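Local coordinates for MxaA (Stigmatella aurantiaca, PDB 4W4T), which probably releases the carrier-bound myxalamid chain by NADPH-dependent reduction, this piece being the terminal reductase domain of a longer multidomain synthetase, at residues D283-V287 and D288-S292; G355-L358 and M359-Q363; Q314-A318 and D319-N323. One frame throughout, in Å; residues are numbered along the deposited sequence.

Contact 1. Residues D283-V287 and D288-S292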
ATOM      1  N   ASP A 283     -16.566 -18.411  -3.632  1.00 18.85           N
ATOM      2  CA  ASP A 283     -16.558 -18.624  -5.068  1.00 19.56           C
ATOM      3  C   ASP A 283     -15.144 -18.785  -5.621  1.00 16.80           C
ATOM      4  O   ASP A 283     -14.270 -17.965  -5.355  1.00 17.87           O
ATOM      5  CB  ASP A 283     -17.219 -17.455  -5.785  1.00 19.60           C
ATOM      6  CG  ASP A 283     -17.295 -17.679  -7.276  1.00 19.37           C
ATOM      7  OD1 ASP A 283     -17.808 -18.748  -7.645  1.00 18.12           O
ATOM      8  OD2 ASP A 283     -16.854 -16.808  -8.070  1.00 17.89           O
ATOM      9  N   LEU A 284     -14.925 -19.847  -6.384  1.00 14.97           N
ATOM     10  CA  LEU A 284     -13.705 -20.001  -7.171  1.00 16.08           C
ATOM     11  C   LEU A 284     -14.124 -20.467  -8.548  1.00 15.69           C
ATOM     12  O   LEU A 284     -14.621 -21.585  -8.708  1.00 16.49           O
ATOM     13  CB  LEU A 284     -12.732 -21.001  -6.551  1.00 17.31           C
ATOM     14  CG  LEU A 284     -11.901 -20.597  -5.334  1.00 17.29           C
ATOM     15  CD1 LEU A 284     -12.713 -20.743  -4.068  1.00 21.61           C
ATOM     16  CD2 LEU A 284     -10.684 -21.491  -5.273  1.00 20.72           C
ATOM     17  N   THR A 285     -13.942 -19.598  -9.532  1.00 13.29           N
ATOM     18  CA  THR A 285     -14.420 -19.849 -10.884  1.00 13.36           C
ATOM     19  C   THR A 285     -13.242 -19.931 -11.848  1.00 14.82           C
ATOM     20  O   THR A 285     -12.665 -18.903 -12.206  1.00 13.87           O
ATOM     21  CB  THR A 285     -15.370 -18.734 -11.336  1.00 16.78           C
ATOM     22  OG1 THR A 285     -16.366 -18.507 -10.327  1.00 16.46           O
ATOM     23  CG2 THR A 285     -16.052 -19.109 -12.635  1.00 13.38           C
ATOM     24  N   PRO A 286     -12.864 -21.152 -12.255  1.00 15.33           N
ATOM     25  CA  PRO A 286     -11.691 -21.310 -13.121  1.00 13.88           C
ATOM     26  C   PRO A 286     -11.778 -20.496 -14.423  1.00 12.55           C
ATOM     27  O   PRO A 286     -12.836 -20.441 -15.050  1.00 14.29           O
ATOM     28  CB  PRO A 286     -11.687 -22.801 -13.421  1.00 15.97           C
ATOM     29  CG  PRO A 286     -12.294 -23.427 -12.177  1.00 12.55           C
ATOM     30  CD  PRO A 286     -13.396 -22.459 -11.799  1.00 15.90           C
ATOM     31  N   VAL A 287     -10.659 -19.915 -14.827  1.00 14.33           N
ATOM     32  CA  VAL A 287     -10.637 -19.013 -15.995  1.00 13.89           C
ATOM     33  C   VAL A 287     -11.071 -19.713 -17.296  1.00 14.51           C
ATOM     34  O   VAL A 287     -11.655 -19.063 -18.182  1.00 14.49           O
ATOM     35  CB  VAL A 287      -9.245 -18.384 -16.182  1.00 16.86           C
ATOM     36  CG1 VAL A 287      -8.207 -19.425 -16.615  1.00 15.62           C
ATOM     37  CG2 VAL A 287      -9.324 -17.211 -17.184  1.00 17.91           C
ATOM     38  N   ASP A 288     -10.845 -21.030 -17.408  1.00 14.23           N
ATOM     39  CA  ASP A 288     -11.279 -21.730 -18.627  1.00 15.62           C
ATOM     40  C   ASP A 288     -12.808 -21.801 -18.727  1.00 15.09           C
ATOM     41  O   ASP A 288     -13.361 -21.768 -19.831  1.00 16.59           O
ATOM     42  CB  ASP A 288     -10.662 -23.136 -18.762  1.00 16.17           C
ATOM     43  CG  ASP A 288     -10.677 -23.952 -17.459  1.00 15.79           C
ATOM     44  OD1 ASP A 288     -10.406 -23.384 -16.386  1.00 15.59           O
ATOM     45  OD2 ASP A 288     -10.930 -25.181 -17.540  1.00 18.36           O
ATOM     46  N   TYR A 289     -13.502 -21.826 -17.598  1.00 13.26           N
ATOM     47  CA  TYR A 289     -14.957 -21.737 -17.646  1.00 13.56           C
ATOM     48  C   TYR A 289     -15.438 -20.327 -18.014  1.00 14.74           C
ATOM     49  O   TYR A 289     -16.361 -20.176 -18.810  1.00 14.42           O
ATOM     50  CB  TYR A 289     -15.573 -22.158 -16.314  1.00 13.14           C
ATOM     51  CG  TYR A 289     -17.058 -21.892 -16.244  1.00 15.10           C
ATOM     52  CD1 TYR A 289     -17.958 -22.621 -17.028  1.00 15.31           C
ATOM     53  CD2 TYR A 289     -17.563 -20.906 -15.406  1.00 18.06           C
ATOM     54  CE1 TYR A 289     -19.306 -22.376 -16.967  1.00 17.20           C
ATOM     55  CE2 TYR A 289     -18.913 -20.658 -15.327  1.00 15.19           C
ATOM     56  CZ  TYR A 289     -19.781 -21.391 -16.114  1.00 15.52           C
ATOM     57  OH  TYR A 289     -21.124 -21.136 -16.044  1.00 18.03           O
ATOM     58  N   VAL A 290     -14.845 -19.302 -17.398  1.00 13.08           N
ATOM     59  CA  VAL A 290     -15.265 -17.938 -17.683  1.00 14.09           C
ATOM     60  C   VAL A 290     -15.057 -17.617 -19.156  1.00 13.24           C
ATOM     61  O   VAL A 290     -15.975 -17.132 -19.826  1.00 13.97           O
ATOM     62  CB  VAL A 290     -14.511 -16.915 -16.827  1.00 13.36           C
ATOM     63  CG1 VAL A 290     -14.995 -15.519 -17.145  1.00 14.11           C
ATOM     64  CG2 VAL A 290     -14.717 -17.228 -15.346  1.00 14.68           C
ATOM     65  N   SER A 291     -13.875 -17.920 -19.680  1.00 13.94           N
ATOM     66  CA  SER A 291     -13.608 -17.580 -21.077  1.00 16.09           C
ATOM     67  C   SER A 291     -14.511 -18.378 -22.011  1.00 16.96           C
ATOM     68  O   SER A 291     -15.050 -17.815 -22.958  1.00 14.94           O
ATOM     69  CB  SER A 291     -12.136 -17.792 -21.448  1.00 16.74           C
ATOM     70  OG  SER A 291     -11.722 -19.136 -21.291  1.00 22.68           O
ATOM     71  N   SER A 292     -14.711 -19.671 -21.752  1.00 14.80           N
ATOM     72  CA  SER A 292     -15.592 -20.451 -22.632  1.00 16.97           C
ATOM     73  C   SER A 292     -17.025 -19.958 -22.564  1.00 16.55           C
ATOM     74  O   SER A 292     -17.704 -19.903 -23.583  1.00 18.37           O
ATOM     75  CB  SER A 292     -15.553 -21.949 -22.297  1.00 19.84           C
ATOM     76  OG  SER A 292     -14.327 -22.514 -22.710  1.00 23.32           O
TER
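The carbonyl oxygen of P286 is gripped by two amides of the turn that follows it. V290 N donates to P286 O at 3.3 Å, nearly straight (162°) and in the carbonyl plane, while Y289 N reaches P286 O at 3.0 Å from above that plane, on a more bent path. P286 is the N-cap, so these bonds start the helix; S291 N continues the pattern to V287 O at 2.9 Å. The methyl of T285 packs against the same turn: CG2, anti to the backbone N, lies in plane at the rim of the Y289 ring, 3.6 Å from Y289 CD2, and meets V290 CG2 at the same distance. T285 OG1 turns back to the loop before the strand and donates to D283 OD2 (2.9 Å), which also takes R246 N. D288 OD1 rests 3.3 Å from P286 CB, and the other oxygen of this carboxylate, OD2, is hydrogen-bonded to S251. This is a strand-to-helix junction at the rim of a Rossmann-type sheet: T285 and V287 make backbone bonds to strand 239-248, V287 packs on F66 and L67, both NADPH-binding residues, and Y289 meets helix 382-388 on T384 and L388.

Contact 2. Residues G355-L358 and M359-Q363; sequences GDLL and MFLQQ
With L358 CG anti to the backbone N (chi1 -179°) and Q362 CG anti to the carbonyl carbon (-66°), the two side chains come together one turn apart. L358 CG then lies 3.5 Å from Q362 CD, and both leucine methyls approach the amide nitrogen NE2. Beside Q362, selenomethionine M359 bends at chi2 and chi3 and folds back along the helix, bringing CE to 3.8 Å from L358 CB and 3.2 Å from G355 O. The F360 ring turns an edge to the preceding turn, with CD2 3.1 Å from D356 O. Beneath these groups run the backbone bonds: M359 N to G355 O at 3.2 Å, and Q362 N to L358 O at 3.1 Å, while L361 N adds a weak bond to L358 O. Side chain meets side chain here through aliphatic carbons and the flat of an amide, with no charge pairing between them. Such a surface is suited to apolar packing, consistent with P158 of the second subunit resting on L358 and Q362 and Y157 of that subunit on M359.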
ATOM      1  N   GLY A 355       3.086  -7.823   4.598  1.00 31.81           N
ATOM      2  CA  GLY A 355       2.632  -6.449   4.731  1.00 33.16           C
ATOM      3  C   GLY A 355       1.819  -6.012   3.523  1.00 32.43           C
ATOM      4  O   GLY A 355       0.760  -5.403   3.671  1.00 33.11           O
ATOM      5  N   ASP A 356       2.306  -6.338   2.330  1.00 32.71           N
ATOM      6  CA  ASP A 356       1.590  -6.005   1.098  1.00 36.19           C
ATOM      7  C   ASP A 356       0.184  -6.608   1.092  1.00 34.72           C
ATOM      8  O   ASP A 356      -0.777  -5.958   0.674  1.00 33.93           O
ATOM      9  CB  ASP A 356       2.370  -6.491  -0.130  1.00 41.23           C
ATOM     10  CG  ASP A 356       3.664  -5.720  -0.352  1.00 44.89           C
ATOM     11  OD1 ASP A 356       3.861  -4.662   0.290  1.00 42.83           O
ATOM     12  OD2 ASP A 356       4.487  -6.181  -1.175  1.00 47.63           O
ATOM     13  N   LEU A 357       0.072  -7.849   1.569  1.00 31.29           N
ATOM     14  CA  LEU A 357      -1.211  -8.539   1.658  1.00 30.66           C
ATOM     15  C   LEU A 357      -2.127  -7.868   2.681  1.00 29.35           C
ATOM     16  O   LEU A 357      -3.323  -7.711   2.463  1.00 29.17           O
ATOM     17  CB  LEU A 357      -0.989 -10.019   2.019  1.00 28.06           C
ATOM     18  CG  LEU A 357      -2.214 -10.841   2.426  1.00 29.50           C
ATOM     19  CD1 LEU A 357      -3.268 -10.846   1.333  1.00 27.84           C
ATOM     20  CD2 LEU A 357      -1.808 -12.267   2.785  1.00 25.96           C
ATOM     21  N   LEU A 358      -1.543  -7.457   3.796  1.00 28.10           N
ATOM     22  CA  LEU A 358      -2.296  -6.830   4.866  1.00 26.39           C
ATOM     23  C   LEU A 358      -3.006  -5.547   4.417  1.00 29.88           C
ATOM     24  O   LEU A 358      -4.107  -5.253   4.877  1.00 27.66           O
ATOM     25  CB  LEU A 358      -1.357  -6.531   6.030  1.00 26.50           C
ATOM     26  CG  LEU A 358      -1.919  -5.879   7.285  1.00 28.67           C
ATOM     27  CD1 LEU A 358      -2.836  -6.836   8.016  1.00 27.43           C
ATOM     28  CD2 LEU A 358      -0.769  -5.452   8.182  1.00 26.00           C
HETATM   29  N   MSE A 359      -2.368  -4.787   3.528  1.00 28.77           N
HETATM   30  CA  MSE A 359      -2.958  -3.547   3.017  1.00 33.62           C
HETATM   31  C   MSE A 359      -4.355  -3.788   2.461  1.00 33.16           C
HETATM   32  O   MSE A 359      -5.295  -3.055   2.759  1.00 32.77           O
HETATM   33  CB  MSE A 359      -2.085  -2.926   1.924  1.00 34.76           C
HETATM   34  CG  MSE A 359      -0.724  -2.428   2.393  1.00 42.05           C
HETATM   35 SE   MSE A 359      -0.865  -1.435   4.083  1.00 71.71          SE
HETATM   36  CE  MSE A 359      -0.448  -2.885   5.305  1.00 37.29           C
ATOM     37  N   PHE A 360      -4.469  -4.829   1.642  1.00 31.66           N
ATOM     38  CA  PHE A 360      -5.742  -5.207   1.041  1.00 31.68           C
ATOM     39  C   PHE A 360      -6.850  -5.483   2.074  1.00 35.33           C
ATOM     40  O   PHE A 360      -7.990  -5.067   1.887  1.00 36.83           O
ATOM     41  CB  PHE A 360      -5.544  -6.432   0.139  1.00 32.16           C
ATOM     42  CG  PHE A 360      -4.666  -6.173  -1.064  1.00 34.82           C
ATOM     43  CD1 PHE A 360      -5.210  -5.699  -2.254  1.00 35.67           C
ATOM     44  CD2 PHE A 360      -3.297  -6.394  -1.008  1.00 35.78           C
ATOM     45  CE1 PHE A 360      -4.409  -5.454  -3.358  1.00 34.25           C
ATOM     46  CE2 PHE A 360      -2.489  -6.148  -2.110  1.00 36.56           C
ATOM     47  CZ  PHE A 360      -3.049  -5.679  -3.289  1.00 39.75           C
ATOM     48  N   LEU A 361      -6.525  -6.156   3.173  1.00 30.94           N
ATOM     49  CA  LEU A 361      -7.571  -6.613   4.086  1.00 34.44           C
ATOM     50  C   LEU A 361      -7.941  -5.609   5.180  1.00 40.76           C
ATOM     51  O   LEU A 361      -8.991  -5.731   5.813  1.00 44.28           O
ATOM     52  CB  LEU A 361      -7.159  -7.941   4.730  1.00 34.98           C
ATOM     53  CG  LEU A 361      -6.540  -8.984   3.792  1.00 32.02           C
ATOM     54  CD1 LEU A 361      -6.114 -10.216   4.576  1.00 31.88           C
ATOM     55  CD2 LEU A 361      -7.495  -9.360   2.661  1.00 35.42           C
ATOM     56  N   GLN A 362      -7.092  -4.615   5.404  1.00 39.77           N
ATOM     57  CA  GLN A 362      -7.334  -3.641   6.463  1.00 41.58           C
ATOM     58  C   GLN A 362      -8.345  -2.566   6.133  1.00 45.32           C
ATOM     59  O   GLN A 362      -8.820  -1.864   7.025  1.00 47.06           O
ATOM     60  CB  GLN A 362      -6.037  -2.947   6.830  1.00 42.28           C
ATOM     61  CG  GLN A 362      -5.063  -3.871   7.436  1.00 43.10           C
ATOM     62  CD  GLN A 362      -3.971  -3.127   8.120  1.00 44.82           C
ATOM     63  OE1 GLN A 362      -3.286  -2.290   7.529  1.00 59.47           O
ATOM     64  NE2 GLN A 362      -3.845  -3.376   9.404  1.00 45.03           N
ATOM     65  N   GLN A 363      -8.638  -2.411   4.848  1.00 43.71           N
ATOM     66  CA  GLN A 363      -9.478  -1.320   4.368  1.00 46.36           C
ATOM     67  C   GLN A 363     -10.849  -1.235   5.050  1.00 49.71           C
ATOM     68  O   GLN A 363     -11.430  -0.153   5.148  1.00 50.12           O
ATOM     69  CB  GLN A 363      -9.657  -1.455   2.862  1.00 44.95           C
ATOM     70  CG  GLN A 363      -8.345  -1.455   2.118  1.00 44.80           C
ATOM     71  CD  GLN A 363      -8.538  -1.453   0.624  1.00 45.24           C
ATOM     72  OE1 GLN A 363      -8.362  -0.429  -0.033  1.00 55.53           O
ATOM     73  NE2 GLN A 363      -8.909  -2.607   0.074  1.00 45.71           N
TER

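Contact 3. Residues Q314-A318 and D319-N323; sequences QFVRA and DEMWN
A318 and W322 make the tight side of this contact. The indole lays one face over A318 O, which stands 3.0 Å above the ring plane and off toward its rim, while W322 N, one turn on, donates to the same A318 O at 3.0 Å. A318 CB comes to 3.8 Å from W322 NE1, on the pyrrole side of the indole. With an alanine in place of W322, A318 O is likely to lose the flat cover over it, and P276 O the weak bond it takes from the indole N-H. Also inside, V316 CG1 crosses M321 CG at 3.9 Å, next to L282 and L284.

Helix 318-328 begins here, with R317 as its N-cap. E320, third residue of the helix, reaches back with an extended chain and takes R317 N on the anti lone pair of OE1, at 2.8 Å and 177°; this is the side-chain-to-N-cap half of a capping box. R317 O in turn accepts M321 N at 3.1 Å and, weakly, E320 N.

The outer side is looser and faces solvent. Two carboxylates gather over the same face of the R317 guanidinium, in a salt-bridge network. NH1 comes within 2.6 Å of D319 OD1, yet the two planes stand 82° apart, and its hydrogen bond to D319 OD2 is weak. NH2 is 3.6 Å from E320 OE2, a longer bridge, with E320 CG lying over the guanidinium face.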
ATOM      1  N   GLN A 314     -21.333 -24.142  -7.534  1.00 17.98           N
ATOM      2  CA  GLN A 314     -21.089 -24.816  -6.257  1.00 21.20           C
ATOM      3  C   GLN A 314     -20.120 -23.998  -5.404  1.00 22.06           C
ATOM      4  O   GLN A 314     -18.993 -23.767  -5.812  1.00 22.56           O
ATOM      5  CB  GLN A 314     -20.534 -26.232  -6.498  1.00 21.87           C
ATOM      6  CG  GLN A 314     -19.949 -26.952  -5.255  1.00 26.24           C
ATOM      7  CD  GLN A 314     -18.448 -27.303  -5.392  1.00 30.15           C
ATOM      8  OE1 GLN A 314     -17.750 -26.817  -6.296  1.00 27.92           O
ATOM      9  NE2 GLN A 314     -17.949 -28.152  -4.482  1.00 31.19           N
ATOM     10  N   PHE A 315     -20.551 -23.532  -4.239  1.00 22.87           N
ATOM     11  CA  PHE A 315     -19.628 -22.810  -3.355  1.00 24.00           C
ATOM     12  C   PHE A 315     -18.721 -23.794  -2.618  1.00 24.12           C
ATOM     13  O   PHE A 315     -19.008 -24.988  -2.546  1.00 23.19           O
ATOM     14  CB  PHE A 315     -20.387 -21.940  -2.336  1.00 25.13           C
ATOM     15  CG  PHE A 315     -21.128 -22.735  -1.288  1.00 27.29           C
ATOM     16  CD1 PHE A 315     -20.491 -23.156  -0.124  1.00 27.64           C
ATOM     17  CD2 PHE A 315     -22.457 -23.060  -1.465  1.00 30.53           C
ATOM     18  CE1 PHE A 315     -21.175 -23.899   0.835  1.00 29.00           C
ATOM     19  CE2 PHE A 315     -23.145 -23.798  -0.509  1.00 32.68           C
ATOM     20  CZ  PHE A 315     -22.505 -24.212   0.642  1.00 32.14           C
ATOM     21  N   VAL A 316     -17.629 -23.292  -2.062  1.00 22.74           N
ATOM     22  CA  VAL A 316     -16.802 -24.110  -1.193  1.00 23.41           C
ATOM     23  C   VAL A 316     -16.754 -23.402   0.161  1.00 22.75           C
ATOM     24  O   VAL A 316     -16.825 -22.178   0.221  1.00 20.21           O
ATOM     25  CB  VAL A 316     -15.374 -24.321  -1.785  1.00 23.61           C
ATOM     26  CG1 VAL A 316     -14.617 -23.019  -1.838  1.00 22.33           C
ATOM     27  CG2 VAL A 316     -14.593 -25.353  -0.976  1.00 26.20           C
ATOM     28  N   ARG A 317     -16.692 -24.166   1.248  1.00 21.36           N
ATOM     29  CA  ARG A 317     -16.526 -23.563   2.562  1.00 22.62           C
ATOM     30  C   ARG A 317     -15.040 -23.427   2.862  1.00 20.20           C
ATOM     31  O   ARG A 317     -14.233 -24.184   2.329  1.00 18.94           O
ATOM     32  CB  ARG A 317     -17.237 -24.397   3.631  1.00 25.39           C
ATOM     33  CG  ARG A 317     -18.749 -24.365   3.468  1.00 29.54           C
ATOM     34  CD  ARG A 317     -19.468 -25.268   4.436  1.00 39.03           C
ATOM     35  NE  ARG A 317     -19.044 -26.656   4.294  1.00 41.95           N
ATOM     36  CZ  ARG A 317     -18.233 -27.264   5.148  1.00 42.12           C
ATOM     37  NH1 ARG A 317     -17.775 -26.591   6.191  1.00 41.61           N
ATOM     38  NH2 ARG A 317     -17.884 -28.531   4.958  1.00 44.68           N
ATOM     39  N   ALA A 318     -14.678 -22.454   3.690  1.00 17.61           N
ATOM     40  CA  ALA A 318     -13.275 -22.247   4.035  1.00 21.00           C
ATOM     41  C   ALA A 318     -12.619 -23.507   4.616  1.00 20.33           C
ATOM     42  O   ALA A 318     -11.476 -23.827   4.274  1.00 18.96           O
ATOM     43  CB  ALA A 318     -13.137 -21.089   5.017  1.00 23.54           C
ATOM     44  N   ASP A 319     -13.316 -24.224   5.495  1.00 21.08           N
ATOM     45  CA  ASP A 319     -12.663 -25.371   6.128  1.00 21.49           C
ATOM     46  C   ASP A 319     -12.412 -26.486   5.113  1.00 21.26           C
ATOM     47  O   ASP A 319     -11.472 -27.258   5.266  1.00 21.85           O
ATOM     48  CB  ASP A 319     -13.461 -25.898   7.344  1.00 26.14           C
ATOM     49  CG  ASP A 319     -14.889 -26.326   7.007  1.00 32.10           C
ATOM     50  OD1 ASP A 319     -15.217 -26.556   5.827  1.00 33.18           O
ATOM     51  OD2 ASP A 319     -15.705 -26.449   7.951  1.00 37.93           O
ATOM     52  N   GLU A 320     -13.227 -26.551   4.063  1.00 20.80           N
ATOM     53  CA  GLU A 320     -12.951 -27.488   2.970  1.00 19.97           C
ATOM     54  C   GLU A 320     -11.681 -27.064   2.225  1.00 18.30           C
ATOM     55  O   GLU A 320     -10.822 -27.891   1.901  1.00 17.02           O
ATOM     56  CB  GLU A 320     -14.142 -27.570   2.002  1.00 25.20           C
ATOM     57  CG  GLU A 320     -15.446 -28.010   2.651  1.00 26.73           C
ATOM     58  CD  GLU A 320     -16.618 -28.033   1.679  1.00 33.06           C
ATOM     59  OE1 GLU A 320     -16.951 -26.974   1.086  1.00 27.35           O
ATOM     60  OE2 GLU A 320     -17.211 -29.120   1.517  1.00 38.51           O
HETATM   61  N   MSE A 321     -11.553 -25.768   1.965  1.00 16.21           N
HETATM   62  CA  MSE A 321     -10.343 -25.256   1.334  1.00 17.17           C
HETATM   63  C   MSE A 321      -9.104 -25.659   2.119  1.00 16.86           C
HETATM   64  O   MSE A 321      -8.132 -26.126   1.548  1.00 15.97           O
HETATM   65  CB  MSE A 321     -10.399 -23.734   1.201  1.00 19.65           C
HETATM   66  CG  MSE A 321     -11.197 -23.230   0.044  1.00 22.72           C
HETATM   67 SE   MSE A 321     -10.345 -23.713  -1.671  1.00 39.34          SE
HETATM   68  CE  MSE A 321      -8.555 -23.027  -1.399  1.00 24.44           C
ATOM     69  N   TRP A 322      -9.119 -25.475   3.435  1.00 15.95           N
ATOM     70  CA  TRP A 322      -7.927 -25.804   4.197  1.00 17.76           C
ATOM     71  C   TRP A 322      -7.696 -27.315   4.171  1.00 15.43           C
ATOM     72  O   TRP A 322      -6.549 -27.754   4.090  1.00 16.08           O
ATOM     73  CB  TRP A 322      -8.018 -25.283   5.639  1.00 17.70           C
ATOM     74  CG  TRP A 322      -8.598 -23.892   5.761  1.00 18.40           C
ATOM     75  CD1 TRP A 322      -9.495 -23.469   6.701  1.00 20.40           C
ATOM     76  CD2 TRP A 322      -8.337 -22.759   4.916  1.00 17.81           C
ATOM     77  NE1 TRP A 322      -9.803 -22.140   6.500  1.00 19.51           N
ATOM     78  CE2 TRP A 322      -9.114 -21.684   5.408  1.00 20.36           C
ATOM     79  CE3 TRP A 322      -7.524 -22.542   3.798  1.00 16.14           C
ATOM     80  CZ2 TRP A 322      -9.099 -20.415   4.815  1.00 18.75           C
ATOM     81  CZ3 TRP A 322      -7.515 -21.284   3.210  1.00 19.03           C
ATOM     82  CH2 TRP A 322      -8.293 -20.236   3.724  1.00 17.71           C
ATOM     83  N   ASN A 323      -8.769 -28.104   4.197  1.00 17.65           N
ATOM     84  CA  ASN A 323      -8.618 -29.556   4.050  1.00 17.16           C
ATOM     85  C   ASN A 323      -7.879 -29.886   2.750  1.00 17.14           C
ATOM     86  O   ASN A 323      -6.988 -30.727   2.737  1.00 15.51           O
ATOM     87  CB  ASN A 323      -9.970 -30.273   4.059  1.00 18.34           C
ATOM     88  CG  ASN A 323     -10.657 -30.239   5.421  1.00 22.35           C
ATOM     89  OD1 ASN A 323     -10.025 -30.019   6.452  1.00 22.52           O
ATOM     90  ND2 ASN A 323     -11.961 -30.465   5.421  1.00 24.44           N
TER

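Along the chain the order is contact 1, contact 3, contact 2, each closing before the next opens. Contacts 1 and 3, about 17 Å apart between centres, touch: L284 packs on V316 and on selenomethionine M321. Both start helices beyond strands that pair with strand 239-248, namely 285-286 for contact 1 and 307-310 for contact 3, so both lie on connections leaving its neighbours, and the L284 packing joins them. Contact 2 stands apart on helix 352-362, with its centre about 26 Å from that of contact 1 and 22 Å from that of contact 3. V287 of contact 1 lies beside F66 and L67, two of the NADPH-binding residues, whereas contact 2 faces the second subunit.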